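Local coordinates for siroheme decarboxylase (PDB 4CH7), which catalyses the decarboxylation of siroheme to didecarboxysiroheme, a step in heme d1 biosynthesis, at residues Leu107-Glu112 with Glu117-Leu122; Ala82-Ala87 with Glu325-Glu330; Asp244-Val249 with Arg272-Ala277. All coordinates share one frame; numbering follows the deposited sequence.

Contact 1: Leu107-Glu112 with Glu117-Leu122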
loop_
_atom_site.group_PDB
_atom_site.type_symbol
_atom_site.label_atom_id
_atom_site.label_comp_id
_atom_site.label_asym_id
_atom_site.label_seq_id
_atom_site.Cartn_x
_atom_site.Cartn_y
_atom_site.Cartn_z
ATOM N N LEU A 107 -3.604 2.063 -8.425
ATOM C CA LEU A 107 -2.707 1.631 -9.488
ATOM C C LEU A 107 -1.282 2.055 -9.188
ATOM O O LEU A 107 -1.034 3.206 -8.834
ATOM C CB LEU A 107 -3.143 2.212 -10.835
ATOM C CG LEU A 107 -2.209 1.963 -12.023
ATOM C CD1 LEU A 107 -2.057 0.475 -12.279
ATOM C CD2 LEU A 107 -2.717 2.668 -13.266
ATOM N N ALA A 108 -0.350 1.115 -9.321
ATOM C CA ALA A 108 1.072 1.420 -9.200
ATOM C C ALA A 108 1.780 1.005 -10.482
ATOM O O ALA A 108 1.641 -0.134 -10.930
ATOM C CB ALA A 108 1.672 0.702 -8.008
ATOM N N VAL A 109 2.539 1.925 -11.070
ATOM C CA VAL A 109 3.216 1.660 -12.335
ATOM C C VAL A 109 4.734 1.720 -12.168
ATOM O O VAL A 109 5.262 2.699 -11.640
ATOM C CB VAL A 109 2.768 2.656 -13.430
ATOM C CG1 VAL A 109 3.591 2.473 -14.694
ATOM C CG2 VAL A 109 1.286 2.484 -13.731
ATOM N N PRO A 110 5.438 0.662 -12.608
ATOM C CA PRO A 110 6.906 0.644 -12.586
ATOM C C PRO A 110 7.477 1.735 -13.482
ATOM O O PRO A 110 6.814 2.131 -14.440
ATOM C CB PRO A 110 7.249 -0.741 -13.154
ATOM C CG PRO A 110 6.034 -1.155 -13.938
ATOM C CD PRO A 110 4.878 -0.579 -13.174
ATOM N N PRO A 111 8.690 2.223 -13.171
ATOM C CA PRO A 111 9.309 3.267 -13.994
ATOM C C PRO A 111 9.771 2.715 -15.341
ATOM O O PRO A 111 9.945 1.504 -15.466
ATOM C CB PRO A 111 10.519 3.690 -13.157
ATOM C CG PRO A 111 10.877 2.464 -12.370
ATOM C CD PRO A 111 9.553 1.823 -12.041
ATOM N N GLU A 112 9.955 3.592 -16.325
ATOM C CA GLU A 112 10.417 3.202 -17.662
ATOM C C GLU A 112 9.590 2.115 -18.360
ATOM O O GLU A 112 10.145 1.136 -18.862
ATOM C CB GLU A 112 11.892 2.783 -17.638
ATOM C CG GLU A 112 12.877 3.933 -17.776
ATOM C CD GLU A 112 13.470 4.357 -16.449
ATOM O OE1 GLU A 112 13.680 3.483 -15.581
ATOM O OE2 GLU A 112 13.725 5.566 -16.272
ATOM N N GLU A 117 -0.587 8.085 -16.336
ATOM C CA GLU A 117 -1.681 8.707 -17.082
ATOM C C GLU A 117 -1.957 8.030 -18.423
ATOM O O GLU A 117 -3.103 7.975 -18.874
ATOM C CB GLU A 117 -1.390 10.190 -17.313
ATOM C CG GLU A 117 -1.809 11.102 -16.168
ATOM C CD GLU A 117 -0.874 11.039 -14.973
ATOM O OE1 GLU A 117 0.153 10.335 -15.041
ATOM O OE2 GLU A 117 -1.167 11.709 -13.964
ATOM N N ASP A 118 -0.902 7.532 -19.064
ATOM C CA ASP A 118 -1.050 6.815 -20.324
ATOM C C ASP A 118 -1.697 5.453 -20.079
ATOM O O ASP A 118 -2.606 5.046 -20.803
ATOM C CB ASP A 118 0.307 6.637 -21.013
ATOM C CG ASP A 118 0.884 7.946 -21.518
ATOM O OD1 ASP A 118 0.133 8.736 -22.127
ATOM O OD2 ASP A 118 2.092 8.183 -21.307
ATOM N N VAL A 119 -1.213 4.761 -19.050
ATOM C CA VAL A 119 -1.744 3.459 -18.656
ATOM C C VAL A 119 -3.256 3.493 -18.435
ATOM O O VAL A 119 -3.979 2.645 -18.953
ATOM C CB VAL A 119 -1.043 2.932 -17.383
ATOM C CG1 VAL A 119 -1.685 1.648 -16.902
ATOM C CG2 VAL A 119 0.437 2.717 -17.641
ATOM N N VAL A 120 -3.728 4.480 -17.678
ATOM C CA VAL A 120 -5.153 4.591 -17.377
ATOM C C VAL A 120 -5.972 5.010 -18.600
ATOM O O VAL A 120 -7.124 4.601 -18.747
ATOM C CB VAL A 120 -5.426 5.553 -16.192
ATOM C CG1 VAL A 120 -4.593 5.163 -14.989
ATOM C CG2 VAL A 120 -5.140 6.996 -16.573
ATOM N N ARG A 121 -5.374 5.820 -19.471
ATOM C CA ARG A 121 -6.035 6.250 -20.705
ATOM C C ARG A 121 -6.333 5.039 -21.581
ATOM O O ARG A 121 -7.444 4.876 -22.090
ATOM C CB ARG A 121 -5.161 7.251 -21.474
ATOM C CG ARG A 121 -5.642 7.531 -22.894
ATOM C CD ARG A 121 -4.768 8.562 -23.600
ATOM N NE ARG A 121 -3.351 8.212 -23.572
ATOM C CZ ARG A 121 -2.758 7.410 -24.452
ATOM N NH1 ARG A 121 -3.456 6.859 -25.434
ATOM N NH2 ARG A 121 -1.463 7.151 -24.351
ATOM N N LEU A 122 -5.327 4.183 -21.730
ATOM C CA LEU A 122 -5.459 2.958 -22.504
ATOM C C LEU A 122 -6.441 1.985 -21.849
ATOM O O LEU A 122 -7.188 1.295 -22.542
ATOM C CB LEU A 122 -4.085 2.312 -22.690
ATOM C CG LEU A 122 -3.100 3.175 -23.479
ATOM C CD1 LEU A 122 -1.683 2.641 -23.386
ATOM C CD2 LEU A 122 -3.539 3.277 -24.928
#
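The backbone bond from L122 N to D118 O, 3.0 Å, closes the helical turn that carries V119 and V120, the two residues that meet L107 and V109. A second bond braces the flank of the same turn: R121 NH2 donates to D118 OD1 at 3.2 Å in a salt bridge. It is nearly straight (171°) and lies in the guanidinium plane, but reaches the carboxylate from above its plane. The meeting itself is wholly apolar. L107 has CG anti to its N (chi1 174°), and its CD2 branch touches both valines, V119 CG1 at 3.9 Å and V120 CG1 at 3.6 Å. V120 is modelled in two conformers, so its approach, measured on one, is less certain. V119 straddles the strand residues, because its other methyl, CG2, lies 4.0 Å from V109 CG2. Helix 116-126 thus packs on the strand it follows, as expected of the ferredoxin-like AsnC ligand-binding fold; the axes of 107-109 and 117-122 make 125°, with a closest approach of 9.9 Å. I69 of the adjacent strand 65-71 touches both L107 and V120. The side chain of L107 is about 10 Å from that of H93, the inferred active-site residue.

Contact 2: Ala82-Ala87 with Glu325-Glu330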
loop_
_atom_site.group_PDB
_atom_site.type_symbol
_atom_site.label_atom_id
_atom_site.label_comp_id
_atom_site.label_asym_id
_atom_site.label_seq_id
_atom_site.Cartn_x
_atom_site.Cartn_y
_atom_site.Cartn_z
ATOM N N ALA A 82 -14.479 -4.402 -13.825
ATOM C CA ALA A 82 -13.786 -4.729 -12.582
ATOM C C ALA A 82 -12.773 -5.857 -12.764
ATOM O O ALA A 82 -11.650 -5.780 -12.261
ATOM C CB ALA A 82 -14.788 -5.091 -11.501
ATOM N N ASN A 83 -13.180 -6.904 -13.476
ATOM C CA ASN A 83 -12.304 -8.039 -13.739
ATOM C C ASN A 83 -11.142 -7.666 -14.659
ATOM O O ASN A 83 -10.055 -8.234 -14.560
ATOM C CB ASN A 83 -13.096 -9.208 -14.329
ATOM C CG ASN A 83 -14.381 -9.480 -13.572
ATOM O OD1 ASN A 83 -14.361 -9.846 -12.397
ATOM N ND2 ASN A 83 -15.510 -9.306 -14.246
ATOM N N PHE A 84 -11.378 -6.715 -15.558
ATOM C CA PHE A 84 -10.314 -6.190 -16.407
ATOM C C PHE A 84 -9.261 -5.494 -15.550
ATOM O O PHE A 84 -8.060 -5.687 -15.741
ATOM C CB PHE A 84 -10.876 -5.211 -17.440
ATOM C CG PHE A 84 -9.815 -4.493 -18.229
ATOM C CD1 PHE A 84 -9.223 -5.098 -19.329
ATOM C CD2 PHE A 84 -9.405 -3.217 -17.867
ATOM C CE1 PHE A 84 -8.240 -4.443 -20.058
ATOM C CE2 PHE A 84 -8.425 -2.553 -18.590
ATOM C CZ PHE A 84 -7.841 -3.168 -19.687
ATOM N N VAL A 85 -9.730 -4.681 -14.606
ATOM C CA VAL A 85 -8.854 -3.951 -13.694
ATOM C C VAL A 85 -7.994 -4.902 -12.859
ATOM O O VAL A 85 -6.780 -4.712 -12.740
ATOM C CB VAL A 85 -9.666 -3.037 -12.756
ATOM C CG1 VAL A 85 -8.765 -2.404 -11.712
ATOM C CG2 VAL A 85 -10.387 -1.966 -13.552
ATOM N N ASN A 86 -8.633 -5.925 -12.295
ATOM C CA ASN A 86 -7.949 -6.919 -11.473
ATOM C C ASN A 86 -6.807 -7.614 -12.210
ATOM O O ASN A 86 -5.815 -8.009 -11.601
ATOM C CB ASN A 86 -8.947 -7.964 -10.964
ATOM C CG ASN A 86 -10.053 -7.357 -10.121
ATOM O OD1 ASN A 86 -9.841 -6.379 -9.408
ATOM N ND2 ASN A 86 -11.243 -7.941 -10.197
ATOM N N ALA A 87 -6.957 -7.759 -13.524
ATOM C CA ALA A 87 -5.935 -8.384 -14.359
ATOM C C ALA A 87 -4.608 -7.627 -14.322
ATOM O O ALA A 87 -3.541 -8.227 -14.459
ATOM C CB ALA A 87 -6.431 -8.514 -15.792
ATOM N N GLU A 325 4.647 -5.415 -17.488
ATOM C CA GLU A 325 5.031 -5.067 -18.849
ATOM C C GLU A 325 4.352 -5.997 -19.847
ATOM O O GLU A 325 3.766 -5.543 -20.830
ATOM C CB GLU A 325 6.552 -5.139 -19.001
ATOM C CG GLU A 325 7.058 -4.866 -20.410
ATOM C CD GLU A 325 8.565 -4.984 -20.522
ATOM O OE1 GLU A 325 9.276 -4.369 -19.700
ATOM O OE2 GLU A 325 9.039 -5.698 -21.429
ATOM N N ARG A 326 4.420 -7.296 -19.575
ATOM C CA ARG A 326 3.773 -8.298 -20.413
ATOM C C ARG A 326 2.265 -8.072 -20.471
ATOM O O ARG A 326 1.652 -8.193 -21.533
ATOM C CB ARG A 326 4.089 -9.704 -19.900
ATOM C CG ARG A 326 3.365 -10.811 -20.642
ATOM C CD ARG A 326 3.882 -12.185 -20.241
ATOM N NE ARG A 326 4.012 -12.329 -18.795
ATOM C CZ ARG A 326 2.994 -12.543 -17.966
ATOM N NH1 ARG A 326 1.758 -12.629 -18.435
ATOM N NH2 ARG A 326 3.210 -12.667 -16.666
ATOM N N TRP A 327 1.673 -7.734 -19.329
ATOM C CA TRP A 327 0.267 -7.359 -19.289
ATOM C C TRP A 327 0.031 -6.095 -20.103
ATOM O O TRP A 327 -0.991 -5.963 -20.777
ATOM C CB TRP A 327 -0.200 -7.129 -17.850
ATOM C CG TRP A 327 -1.585 -6.557 -17.778
ATOM C CD1 TRP A 327 -2.760 -7.253 -17.764
ATOM C CD2 TRP A 327 -1.941 -5.170 -17.724
ATOM N NE1 TRP A 327 -3.823 -6.383 -17.701
ATOM C CE2 TRP A 327 -3.347 -5.098 -17.676
ATOM C CE3 TRP A 327 -1.208 -3.981 -17.710
ATOM C CZ2 TRP A 327 -4.031 -3.883 -17.616
ATOM C CZ3 TRP A 327 -1.889 -2.778 -17.649
ATOM C CH2 TRP A 327 -3.284 -2.739 -17.606
ATOM N N PHE A 328 0.980 -5.168 -20.030
ATOM C CA PHE A 328 0.851 -3.882 -20.705
ATOM C C PHE A 328 0.885 -4.014 -22.227
ATOM O O PHE A 328 0.074 -3.398 -22.921
ATOM C CB PHE A 328 1.932 -2.911 -20.229
ATOM C CG PHE A 328 1.735 -1.505 -20.716
ATOM C CD1 PHE A 328 0.540 -0.838 -20.473
ATOM C CD2 PHE A 328 2.739 -0.847 -21.409
ATOM C CE1 PHE A 328 0.349 0.458 -20.918
ATOM C CE2 PHE A 328 2.556 0.450 -21.857
ATOM C CZ PHE A 328 1.357 1.102 -21.611
ATOM N N LYS A 329 1.828 -4.807 -22.734
ATOM C CA LYS A 329 1.940 -5.068 -24.168
ATOM C C LYS A 329 0.624 -5.607 -24.712
ATOM O O LYS A 329 0.165 -5.199 -25.779
ATOM C CB LYS A 329 3.041 -6.093 -24.447
ATOM C CG LYS A 329 4.397 -5.783 -23.834
ATOM C CD LYS A 329 5.078 -4.606 -24.504
ATOM C CE LYS A 329 6.531 -4.496 -24.061
ATOM N NZ LYS A 329 7.316 -5.709 -24.425
ATOM N N GLU A 330 0.025 -6.530 -23.964
ATOM C CA GLU A 330 -1.243 -7.140 -24.346
ATOM C C GLU A 330 -2.361 -6.112 -24.461
ATOM O O GLU A 330 -3.197 -6.199 -25.360
ATOM C CB GLU A 330 -1.630 -8.233 -23.349
ATOM C CG GLU A 330 -1.233 -9.626 -23.796
ATOM C CD GLU A 330 -1.906 -10.022 -25.093
ATOM O OE1 GLU A 330 -3.150 -10.136 -25.105
ATOM O OE2 GLU A 330 -1.195 -10.212 -26.101
#
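With CG anti to the backbone N (chi1 172°) and the indole swung across that bond (chi2 87°), W327 projects from its helix toward A87 and F84; F84 has the same chi1, which brings the end of its ring nearer although its CB does not point at the partner. The pair joins helix 75-87, the first helix of an AsnC-like ferredoxin-type domain, to the C-terminal helix 323-335. The interface is small, 141 Å² summed over both sides, and W327 supplies about half of it. Its benzo ring comes within 4.4 Å of the phenyl at CZ2 to F84 CZ, a loose and oblique approach. M123 of helix 116-126 touches both aromatic side chains, and C88 also packs on W327. Cutting W327 back to an alanine here would probably leave F84 and A87 without their partner on this helix and open a gap between the two helices. The backbone at A87 also takes part: A87 O sits 3.5 Å from W327 CD1, while A87 C is 3.7 Å from W327 NE1. Beside that carbonyl, the methyl carbon A87 CB lies 3.9 Å from W327 NE1.

Contact 3: Asp244-Val249 with Arg272-Ala277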
loop_
_atom_site.group_PDB
_atom_site.type_symbol
_atom_site.label_atom_id
_atom_site.label_comp_id
_atom_site.label_asym_id
_atom_site.label_seq_id
_atom_site.Cartn_x
_atom_site.Cartn_y
_atom_site.Cartn_z
ATOM N N ASP A 244 -4.740 24.913 5.571
ATOM C CA ASP A 244 -4.174 25.402 6.822
ATOM C C ASP A 244 -4.914 24.790 8.009
ATOM O O ASP A 244 -4.718 25.194 9.158
ATOM C CB ASP A 244 -4.235 26.931 6.877
ATOM C CG ASP A 244 -5.646 27.467 6.720
ATOM O OD1 ASP A 244 -6.539 26.698 6.308
ATOM O OD2 ASP A 244 -5.861 28.666 6.998
ATOM N N ALA A 245 -5.764 23.810 7.714
ATOM C CA ALA A 245 -6.575 23.146 8.726
ATOM C C ALA A 245 -6.534 21.622 8.590
ATOM O O ALA A 245 -6.905 20.911 9.522
ATOM C CB ALA A 245 -8.015 23.648 8.665
ATOM N N ILE A 246 -6.084 21.132 7.434
ATOM C CA ILE A 246 -6.022 19.690 7.166
ATOM C C ILE A 246 -5.205 18.913 8.202
ATOM O O ILE A 246 -5.534 17.770 8.525
ATOM C CB ILE A 246 -5.469 19.377 5.750
ATOM C CG1 ILE A 246 -4.084 19.998 5.546
ATOM C CG2 ILE A 246 -6.430 19.851 4.672
ATOM C CD1 ILE A 246 -3.590 19.938 4.115
ATOM N N GLU A 247 -4.144 19.532 8.715
ATOM C CA GLU A 247 -3.343 18.928 9.776
ATOM C C GLU A 247 -4.198 18.677 11.012
ATOM O O GLU A 247 -4.367 17.534 11.433
ATOM C CB GLU A 247 -2.148 19.816 10.140
ATOM C CG GLU A 247 -0.867 19.506 9.373
ATOM C CD GLU A 247 0.343 20.229 9.938
ATOM O OE1 GLU A 247 0.223 20.845 11.019
ATOM O OE2 GLU A 247 1.415 20.179 9.301
ATOM N N GLU A 248 -4.733 19.752 11.585
ATOM C CA GLU A 248 -5.613 19.661 12.746
ATOM C C GLU A 248 -6.793 18.723 12.495
ATOM O O GLU A 248 -7.058 17.824 13.295
ATOM C CB GLU A 248 -6.137 21.046 13.136
ATOM C CG GLU A 248 -7.173 21.010 14.251
ATOM C CD GLU A 248 -8.265 22.045 14.075
ATOM O OE1 GLU A 248 -8.059 23.010 13.309
ATOM O OE2 GLU A 248 -9.332 21.894 14.702
ATOM N N VAL A 249 -7.493 18.940 11.381
ATOM C CA VAL A 249 -8.643 18.116 11.013
ATOM C C VAL A 249 -8.265 16.639 10.908
ATOM O O VAL A 249 -8.961 15.777 11.448
ATOM C CB VAL A 249 -9.286 18.587 9.693
ATOM C CG1 VAL A 249 -10.360 17.613 9.246
ATOM C CG2 VAL A 249 -9.882 19.973 9.859
ATOM N N ARG A 272 -12.828 17.984 -5.851
ATOM C CA ARG A 272 -12.499 19.055 -4.908
ATOM C C ARG A 272 -12.144 18.595 -3.492
ATOM O O ARG A 272 -11.814 19.418 -2.633
ATOM C CB ARG A 272 -13.630 20.089 -4.851
ATOM C CG ARG A 272 -13.307 21.383 -5.586
ATOM C CD ARG A 272 -14.118 21.540 -6.861
ATOM N NE ARG A 272 -15.468 22.031 -6.599
ATOM C CZ ARG A 272 -16.295 22.477 -7.540
ATOM N NH1 ARG A 272 -15.910 22.497 -8.808
ATOM N NH2 ARG A 272 -17.508 22.907 -7.216
ATOM N N TYR A 273 -12.198 17.290 -3.248
ATOM C CA TYR A 273 -11.874 16.762 -1.926
ATOM C C TYR A 273 -10.369 16.539 -1.770
ATOM O O TYR A 273 -9.748 15.845 -2.579
ATOM C CB TYR A 273 -12.644 15.467 -1.665
ATOM C CG TYR A 273 -14.127 15.579 -1.952
ATOM C CD1 TYR A 273 -14.987 16.186 -1.049
ATOM C CD2 TYR A 273 -14.664 15.071 -3.126
ATOM C CE1 TYR A 273 -16.341 16.288 -1.312
ATOM C CE2 TYR A 273 -16.012 15.165 -3.396
ATOM C CZ TYR A 273 -16.848 15.775 -2.488
ATOM O OH TYR A 273 -18.196 15.872 -2.758
ATOM N N ASN A 274 -9.791 17.128 -0.727
ATOM C CA ASN A 274 -8.355 17.034 -0.488
ATOM C C ASN A 274 -7.995 16.182 0.732
ATOM O O ASN A 274 -6.824 15.853 0.944
ATOM C CB ASN A 274 -7.736 18.430 -0.362
ATOM C CG ASN A 274 -8.404 19.276 0.710
ATOM O OD1 ASN A 274 -9.570 19.072 1.038
ATOM N ND2 ASN A 274 -7.666 20.239 1.252
ATOM N N LEU A 275 -8.995 15.831 1.539
ATOM C CA LEU A 275 -8.760 14.960 2.690
ATOM C C LEU A 275 -9.543 13.656 2.589
ATOM O O LEU A 275 -10.770 13.662 2.473
ATOM C CB LEU A 275 -9.081 15.675 4.006
ATOM C CG LEU A 275 -8.843 14.859 5.279
ATOM C CD1 LEU A 275 -7.430 14.319 5.315
ATOM C CD2 LEU A 275 -9.112 15.694 6.511
ATOM N N PHE A 276 -8.816 12.541 2.624
ATOM C CA PHE A 276 -9.423 11.215 2.576
ATOM C C PHE A 276 -9.282 10.560 3.944
ATOM O O PHE A 276 -8.215 10.620 4.558
ATOM C CB PHE A 276 -8.746 10.335 1.519
ATOM C CG PHE A 276 -9.033 10.739 0.091
ATOM C CD1 PHE A 276 -9.357 12.052 -0.243
ATOM C CD2 PHE A 276 -8.977 9.793 -0.924
ATOM C CE1 PHE A 276 -9.615 12.416 -1.559
ATOM C CE2 PHE A 276 -9.236 10.146 -2.243
ATOM C CZ PHE A 276 -9.554 11.460 -2.560
ATOM N N ALA A 277 -10.357 9.947 4.427
ATOM C CA ALA A 277 -10.313 9.242 5.706
ATOM C C ALA A 277 -11.104 7.947 5.646
ATOM O O ALA A 277 -12.332 7.967 5.556
ATOM C CB ALA A 277 -10.830 10.126 6.832
#
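V249 CG1 meets L275 CD2 at 3.6 Å, and this methyl pair is the close-packed part of the contact. Both side chains reach it in the same way: the trans chi1 of each (173° and -179°) swings V249 CG1 and the isobutyl end of L275 into the interface of helix and strand. Both residues are buried, and L275 gives up more surface here, 58 Å², than any other residue of the two segments. One turn earlier, I246 CG2 lies 3.7 Å from N274 ND2, the two side chains crossing at a slant. That nitrogen is not left to the methyl alone, because N274 ND2 donates to V241 O, and N274 OD1 is hydrogen-bonded as well.

N274 and L275 both face W239 across the sheet, forming a classic beta bulge, and both have their CB directed toward the helix. F276 points to the other side of the strand, where it packs on L135 and V137. The helix side is therefore covered by 246-254, the first helix of the second AsnC-like domain, with A245 at its N-cap and V249 N bonded to A245 O at 2.8 Å.

The outward side of that helix is of a different character. E247 and E248 are exposed and contribute no area to the contact; E247 OE1 pairs with R251 NH2 of the same helix, and E248 OE2 with K298 NZ. The chemistry is thus divided: the glutamates on the exposed side find their countercharges away from the strand, the amide of N274 is bonded to V241, and the direct contact of helix and strand probably rests mainly on the burial of V249 and L275, with I246 adding its methyl against N274.

In the fold
From the N terminus, contact 2 opens first, at 82-87, but closes last, when the C-terminal helix returns at 325-330. Contacts 1 and 3 both lie within that long span and follow each other in series. Contact 1 closes a short turn from strand 103-109 into helix 116-126 in the first AsnC-like domain; contact 3 joins helix 246-254 to strand 275-281 in the second. Both reach the same eight-stranded antiparallel barrel, with centres 27 Å apart. Contacts 1 and 2 touch directly, through L122 CD1 and F328 CZ at 3.8 Å, so the C-terminal helix packs against both helices of the first domain, whereas contact 3 stands apart from it.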